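PDB 5UPR: triosephosphate isomerase from Toxoplasma gondii, which probably interconverts D-glyceraldehyde 3-phosphate and dihydroxyacetone phosphate, a step shared by glycolysis and gluconeogenesis. Local coordinates for residues Ile135-Glu140 / Val175-Pro180; Val181-Thr186 / Val220-Ser225. All coordinates share one frame; numbering follows the deposited sequence.

Contact 1: Ile135-Glu140 / Val175-Pro180; sequences ILCIGE and VIAYEP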
loop_
_atom_site.group_PDB
_atom_site.type_symbol
_atom_site.label_atom_id
_atom_site.label_comp_id
_atom_site.label_asym_id
_atom_site.label_seq_id
_atom_site.Cartn_x
_atom_site.Cartn_y
_atom_site.Cartn_z
ATOM N N ILE A 135 13.782 3.372 7.338
ATOM C CA ILE A 135 14.836 2.673 6.623
ATOM C C ILE A 135 14.824 3.226 5.188
ATOM O O ILE A 135 13.930 2.874 4.390
ATOM C CB ILE A 135 14.617 1.165 6.656
ATOM C CG1 ILE A 135 14.587 0.648 8.086
ATOM C CG2 ILE A 135 15.710 0.450 5.879
ATOM C CD1 ILE A 135 14.048 -0.795 8.200
ATOM N N LEU A 136 15.758 4.124 4.894
ATOM C CA LEU A 136 15.851 4.754 3.590
ATOM C C LEU A 136 16.750 3.956 2.640
ATOM O O LEU A 136 17.956 3.863 2.897
ATOM C CB LEU A 136 16.398 6.184 3.734
ATOM C CG LEU A 136 16.864 6.919 2.464
ATOM C CD1 LEU A 136 15.657 7.083 1.517
ATOM C CD2 LEU A 136 17.445 8.265 2.811
ATOM N N CYS A 137 16.174 3.436 1.556
ATOM C CA CYS A 137 16.889 2.601 0.595
ATOM C C CYS A 137 17.490 3.431 -0.551
ATOM O O CYS A 137 16.840 4.289 -1.112
ATOM C CB CYS A 137 15.960 1.494 0.026
ATOM S SG CYS A 137 15.225 0.415 1.269
ATOM N N ILE A 138 18.734 3.163 -0.874
ATOM C CA ILE A 138 19.443 3.792 -2.038
ATOM C C ILE A 138 20.268 2.709 -2.707
ATOM O O ILE A 138 20.507 1.665 -2.121
ATOM C CB ILE A 138 20.402 4.957 -1.581
ATOM C CG1 ILE A 138 21.478 4.495 -0.623
ATOM C CG2 ILE A 138 19.659 6.079 -0.922
ATOM C CD1 ILE A 138 22.465 5.523 -0.189
ATOM N N GLY A 139 20.741 2.954 -3.914
ATOM C CA GLY A 139 21.554 1.966 -4.607
ATOM C C GLY A 139 21.649 2.231 -6.093
ATOM O O GLY A 139 20.743 2.780 -6.648
ATOM N N GLU A 140 22.768 1.836 -6.697
ATOM C CA GLU A 140 23.035 2.052 -8.092
ATOM C C GLU A 140 22.757 0.791 -8.936
ATOM O O GLU A 140 22.722 -0.332 -8.411
ATOM C CB GLU A 140 24.509 2.501 -8.276
ATOM C CG GLU A 140 25.597 1.412 -8.400
ATOM C CD GLU A 140 25.843 0.633 -7.103
ATOM O OE1 GLU A 140 25.227 0.915 -6.055
ATOM O OE2 GLU A 140 26.699 -0.291 -7.166
ATOM N N VAL A 175 17.895 5.261 9.196
ATOM C CA VAL A 175 18.867 4.202 8.914
ATOM C C VAL A 175 18.947 4.126 7.401
ATOM O O VAL A 175 17.934 4.120 6.732
ATOM C CB VAL A 175 18.385 2.869 9.483
ATOM C CG1 VAL A 175 19.180 1.689 8.908
ATOM C CG2 VAL A 175 18.484 2.888 11.019
ATOM N N ILE A 176 20.133 4.130 6.830
ATOM C CA ILE A 176 20.302 4.075 5.378
ATOM C C ILE A 176 20.578 2.607 4.980
ATOM O O ILE A 176 21.468 1.949 5.568
ATOM C CB ILE A 176 21.487 4.948 4.935
ATOM C CG1 ILE A 176 21.139 6.416 5.213
ATOM C CG2 ILE A 176 21.786 4.747 3.402
ATOM C CD1 ILE A 176 22.191 7.409 4.804
ATOM N N ALA A 177 19.806 2.086 4.031
ATOM C CA ALA A 177 20.033 0.749 3.503
ATOM C C ALA A 177 20.636 0.878 2.112
ATOM O O ALA A 177 20.004 1.410 1.214
ATOM C CB ALA A 177 18.756 -0.057 3.436
ATOM N N TYR A 178 21.875 0.426 1.980
ATOM C CA TYR A 178 22.570 0.468 0.707
ATOM C C TYR A 178 22.311 -0.879 0.081
ATOM O O TYR A 178 22.836 -1.895 0.589
ATOM C CB TYR A 178 24.071 0.733 0.865
ATOM C CG TYR A 178 24.804 0.486 -0.432
ATOM C CD1 TYR A 178 24.450 1.163 -1.571
ATOM C CD2 TYR A 178 25.816 -0.460 -0.519
ATOM C CE1 TYR A 178 25.045 0.868 -2.796
ATOM C CE2 TYR A 178 26.426 -0.756 -1.735
ATOM C CZ TYR A 178 26.039 -0.080 -2.879
ATOM O OH TYR A 178 26.596 -0.331 -4.102
ATOM N N GLU A 179 21.500 -0.908 -0.993
ATOM C CA GLU A 179 21.235 -2.133 -1.724
ATOM C C GLU A 179 21.548 -1.923 -3.190
ATOM O O GLU A 179 20.733 -1.355 -3.872
ATOM C CB GLU A 179 19.787 -2.664 -1.601
ATOM C CG GLU A 179 19.260 -2.757 -0.197
ATOM C CD GLU A 179 17.918 -3.580 -0.154
ATOM O OE1 GLU A 179 17.972 -4.745 0.268
ATOM O OE2 GLU A 179 16.791 -3.104 -0.543
ATOM N N PRO A 180 22.731 -2.338 -3.656
ATOM C CA PRO A 180 22.938 -2.214 -5.067
ATOM C C PRO A 180 21.873 -2.989 -5.845
ATOM O O PRO A 180 21.529 -4.143 -5.508
ATOM C CB PRO A 180 24.359 -2.802 -5.325
ATOM C CG PRO A 180 24.801 -3.466 -4.037
ATOM C CD PRO A 180 23.793 -3.115 -2.963
HETATM O O HOH W 1 18.457 -0.074 -3.556
#

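Contact 2: Val181-Thr186 / Val220-Ser225; sequences VWAIGT and VIYGGS. With SO4 (sulfate ion), chain E.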
loop_
_atom_site.group_PDB
_atom_site.type_symbol
_atom_site.label_atom_id
_atom_site.label_comp_id
_atom_site.label_asym_id
_atom_site.label_seq_id
_atom_site.Cartn_x
_atom_site.Cartn_y
_atom_site.Cartn_z
ATOM N N VAL A 181 21.337 -2.360 -6.898
ATOM C CA VAL A 181 20.225 -2.969 -7.594
ATOM C C VAL A 181 20.627 -4.327 -8.182
ATOM O O VAL A 181 19.830 -5.268 -8.173
ATOM C CB VAL A 181 19.586 -2.038 -8.646
ATOM C CG1 VAL A 181 18.313 -2.695 -9.259
ATOM C CG2 VAL A 181 19.162 -0.749 -7.972
ATOM N N TRP A 182 21.867 -4.413 -8.656
ATOM C CA TRP A 182 22.433 -5.627 -9.207
ATOM C C TRP A 182 22.579 -6.797 -8.233
ATOM O O TRP A 182 22.730 -7.913 -8.689
ATOM C CB TRP A 182 23.783 -5.354 -9.886
ATOM C CG TRP A 182 24.787 -4.577 -9.082
ATOM C CD1 TRP A 182 25.046 -3.253 -9.202
ATOM C CD2 TRP A 182 25.733 -5.090 -8.139
ATOM N NE1 TRP A 182 26.034 -2.883 -8.339
ATOM C CE2 TRP A 182 26.489 -3.998 -7.683
ATOM C CE3 TRP A 182 25.956 -6.332 -7.569
ATOM C CZ2 TRP A 182 27.476 -4.114 -6.678
ATOM C CZ3 TRP A 182 26.992 -6.463 -6.574
ATOM C CH2 TRP A 182 27.717 -5.385 -6.141
ATOM N N ALA A 183 22.526 -6.534 -6.924
ATOM C CA ALA A 183 22.511 -7.577 -5.873
ATOM C C ALA A 183 21.167 -8.063 -5.415
ATOM O O ALA A 183 21.112 -9.007 -4.618
ATOM C CB ALA A 183 23.225 -7.064 -4.630
ATOM N N ILE A 184 20.070 -7.422 -5.859
ATOM C CA ILE A 184 18.776 -7.762 -5.386
ATOM C C ILE A 184 18.177 -8.960 -6.126
ATOM O O ILE A 184 17.915 -8.876 -7.335
ATOM C CB ILE A 184 17.822 -6.567 -5.393
ATOM C CG1 ILE A 184 18.306 -5.462 -4.458
ATOM C CG2 ILE A 184 16.440 -7.034 -4.857
ATOM C CD1 ILE A 184 17.607 -4.155 -4.575
ATOM N N GLY A 185 17.995 -10.098 -5.427
ATOM C CA GLY A 185 17.379 -11.282 -6.047
ATOM C C GLY A 185 18.242 -12.040 -7.031
ATOM O O GLY A 185 17.807 -13.067 -7.541
ATOM N N THR A 186 19.481 -11.632 -7.254
ATOM C CA THR A 186 20.340 -12.180 -8.292
ATOM C C THR A 186 21.345 -13.199 -7.782
ATOM O O THR A 186 22.016 -13.838 -8.578
ATOM C CB THR A 186 21.156 -11.039 -8.942
ATOM O OG1 THR A 186 21.830 -10.319 -7.922
ATOM C CG2 THR A 186 20.214 -10.105 -9.729
ATOM N N VAL A 220 24.310 2.539 8.638
ATOM C CA VAL A 220 24.296 2.232 7.188
ATOM C C VAL A 220 24.351 0.712 7.060
ATOM O O VAL A 220 25.399 0.074 7.384
ATOM C CB VAL A 220 25.422 2.882 6.419
ATOM C CG1 VAL A 220 25.218 2.712 4.918
ATOM C CG2 VAL A 220 25.498 4.353 6.735
ATOM N N ILE A 221 23.230 0.121 6.599
ATOM C CA ILE A 221 23.099 -1.328 6.507
ATOM C C ILE A 221 23.153 -1.810 5.036
ATOM O O ILE A 221 22.784 -1.071 4.109
ATOM C CB ILE A 221 21.847 -1.849 7.207
ATOM C CG1 ILE A 221 20.567 -1.326 6.529
ATOM C CG2 ILE A 221 21.875 -1.453 8.671
ATOM C CD1 ILE A 221 19.280 -1.746 7.224
ATOM N N TYR A 222 23.653 -3.026 4.823
ATOM C CA TYR A 222 23.845 -3.564 3.480
ATOM C C TYR A 222 22.681 -4.532 3.159
ATOM O O TYR A 222 22.288 -5.385 4.000
ATOM C CB TYR A 222 25.260 -4.306 3.327
ATOM C CG TYR A 222 25.296 -5.039 2.015
ATOM C CD1 TYR A 222 25.635 -4.369 0.822
ATOM C CD2 TYR A 222 24.897 -6.372 1.924
ATOM C CE1 TYR A 222 25.548 -5.039 -0.423
ATOM C CE2 TYR A 222 24.800 -7.030 0.704
ATOM C CZ TYR A 222 25.114 -6.374 -0.456
ATOM O OH TYR A 222 25.009 -7.043 -1.654
ATOM N N GLY A 223 22.163 -4.460 1.921
ATOM C CA GLY A 223 21.234 -5.500 1.457
ATOM C C GLY A 223 21.520 -5.870 0.027
ATOM O O GLY A 223 22.187 -5.099 -0.695
ATOM N N GLY A 224 21.022 -7.033 -0.390
ATOM C CA GLY A 224 21.243 -7.553 -1.722
ATOM C C GLY A 224 21.916 -8.918 -1.609
ATOM O O GLY A 224 23.132 -9.033 -1.513
ATOM N N SER A 225 21.069 -9.968 -1.609
ATOM C CA SER A 225 21.531 -11.314 -1.533
ATOM C C SER A 225 22.315 -11.606 -0.235
ATOM O O SER A 225 23.345 -12.317 -0.253
ATOM C CB SER A 225 22.350 -11.688 -2.787
ATOM O OG SER A 225 21.519 -11.665 -3.941
HETATM S S SO4 E . 17.597 -10.868 -1.534
HETATM O O1 SO4 E . 16.205 -11.245 -1.642
HETATM O O2 SO4 E . 18.457 -11.883 -0.919
HETATM O O3 SO4 E . 17.558 -9.732 -0.595
HETATM O O4 SO4 E . 18.235 -10.282 -2.731
#

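Contact 1: Ile135-Glu140 / Val175-Pro180
Tyr178 OH donates to Glu140 OE1 at 2.7 Å, meeting the syn lone pair of that oxygen. The carboxylate lies at the ring's edge and almost in its plane, the two flat groups being 5° apart. CG of Glu140 lies between the backbone N and the carbonyl carbon, and a bend at chi2 (-69°) brings the carboxylate to the hydroxyl. Glu140 OE2 forms a salt bridge with Arg145 and accepts the indole N-H of Trp182, while Arg145 also bonds Tyr178 OH, so several polar partners fix the carboxylate's rotation. Pro180 CD rests 3.7 Å above one face of the Tyr178 ring, offset toward its rim.

On the N-terminal side of this cluster runs a parallel ladder in which Leu136 N bonds Val175 O, Ala177 N bonds Leu136 O, and Ile138 N bonds Ala177 O. Glu179 N binds Ile138 O at 3.0 Å, and a water bonds Glu179 O and, weakly, Ile138 O. Gly139 CA makes a CA-H...O contact with Glu179 O at 3.5 Å.

Ile138 CD1 meets Ile176 CG2 at 3.7 Å, next to helices 150-164 and 192-209; on the other face, Ile135 CG2 touches Ala177 CB at 3.9 Å. The strands are neighbours in the eight-stranded parallel TIM barrel, with Leu136, Ile138, Ile176 and Tyr178 turned to the helices and Cys137 and Ala177 inward; Tyr178-Glu179-Pro180 lies in the family signature, and Glu179 near the bound sulfate.

Contact 2: Val181-Thr186 / Val220-Ser225
Ser225 reaches across to Ala183, its OG donating to Ala183 O at 2.8 Å from a position tilted 25° out of the carbonyl plane. With OG beside its own backbone N and anti to the carbonyl carbon (chi1 -65°), the hydroxyl engages Ala183 while the neighbouring N-H serves a different acceptor. That acceptor is a bound sulfate: O4 receives Gly185 N at 2.7 Å and Ser225 N at 3.1 Å, so one anion oxygen joins the two segments. Gly247 N also donates to the sulfate. Ala183 O lies near Ser225 N, but at an angle too poor for a bond.

Beside the Ser225-Ala183 bond, Ala183 CB packs against both Tyr222 OH, at 3.5 Å, and Gly224 CA, at 3.6 Å, which lie on the same side of it. The Gly224 backbone, with positive phi, comes against this methyl.

The second shell holds these groups in place. Tyr222 OH donates to Gly224 O at 2.7 Å, in the carbonyl plane and on a lone pair, and accepts from Ala190 N farther along the loop. Thr186 OG1 binds Trp182 O at 2.7 Å and also receives Lys188 N, tying the turn back to the 3-10 segment 181-183. A weak bond runs from Gly187 N to Ser225 OG.

Residues 181-186 belong to the flexible lid known in this family as loop 6, and the Tyr-Gly-Gly-Ser run is loop 7; the Tyr222-Ala190 and Ser225-Gly187 bonds are consistent with the closed lid. The sulfate, probably from the crystallisation liquor, plausibly occupies the substrate's phosphate site. Three backbone N-H groups donate to the anion, so neutral dipoles contribute to holding it, which would be consistent with anion binding and lid closure being coupled, as in other members of the family.

Of the strands involved, 133-138 comes first along the chain, which then passes through helices 142-146 and 150-164 and returns as strand 174-178, where contact 1 closes this beta-alpha-beta unit. Contact 2 opens at the very next residue, and its loop runs through helices 192-209 and 212-217 before strand 220-222 brings it shut. The two loops are thus in series, neither nested nor crossed. The sheet joins them laterally: Ile221 N probably bonds Ile176 O at 2.7 Å, and Tyr178 N probably bonds Ile221 O at 2.8 Å. Together they link three consecutive barrel strands to the sulfate-binding lid of this triosephosphate isomerase domain.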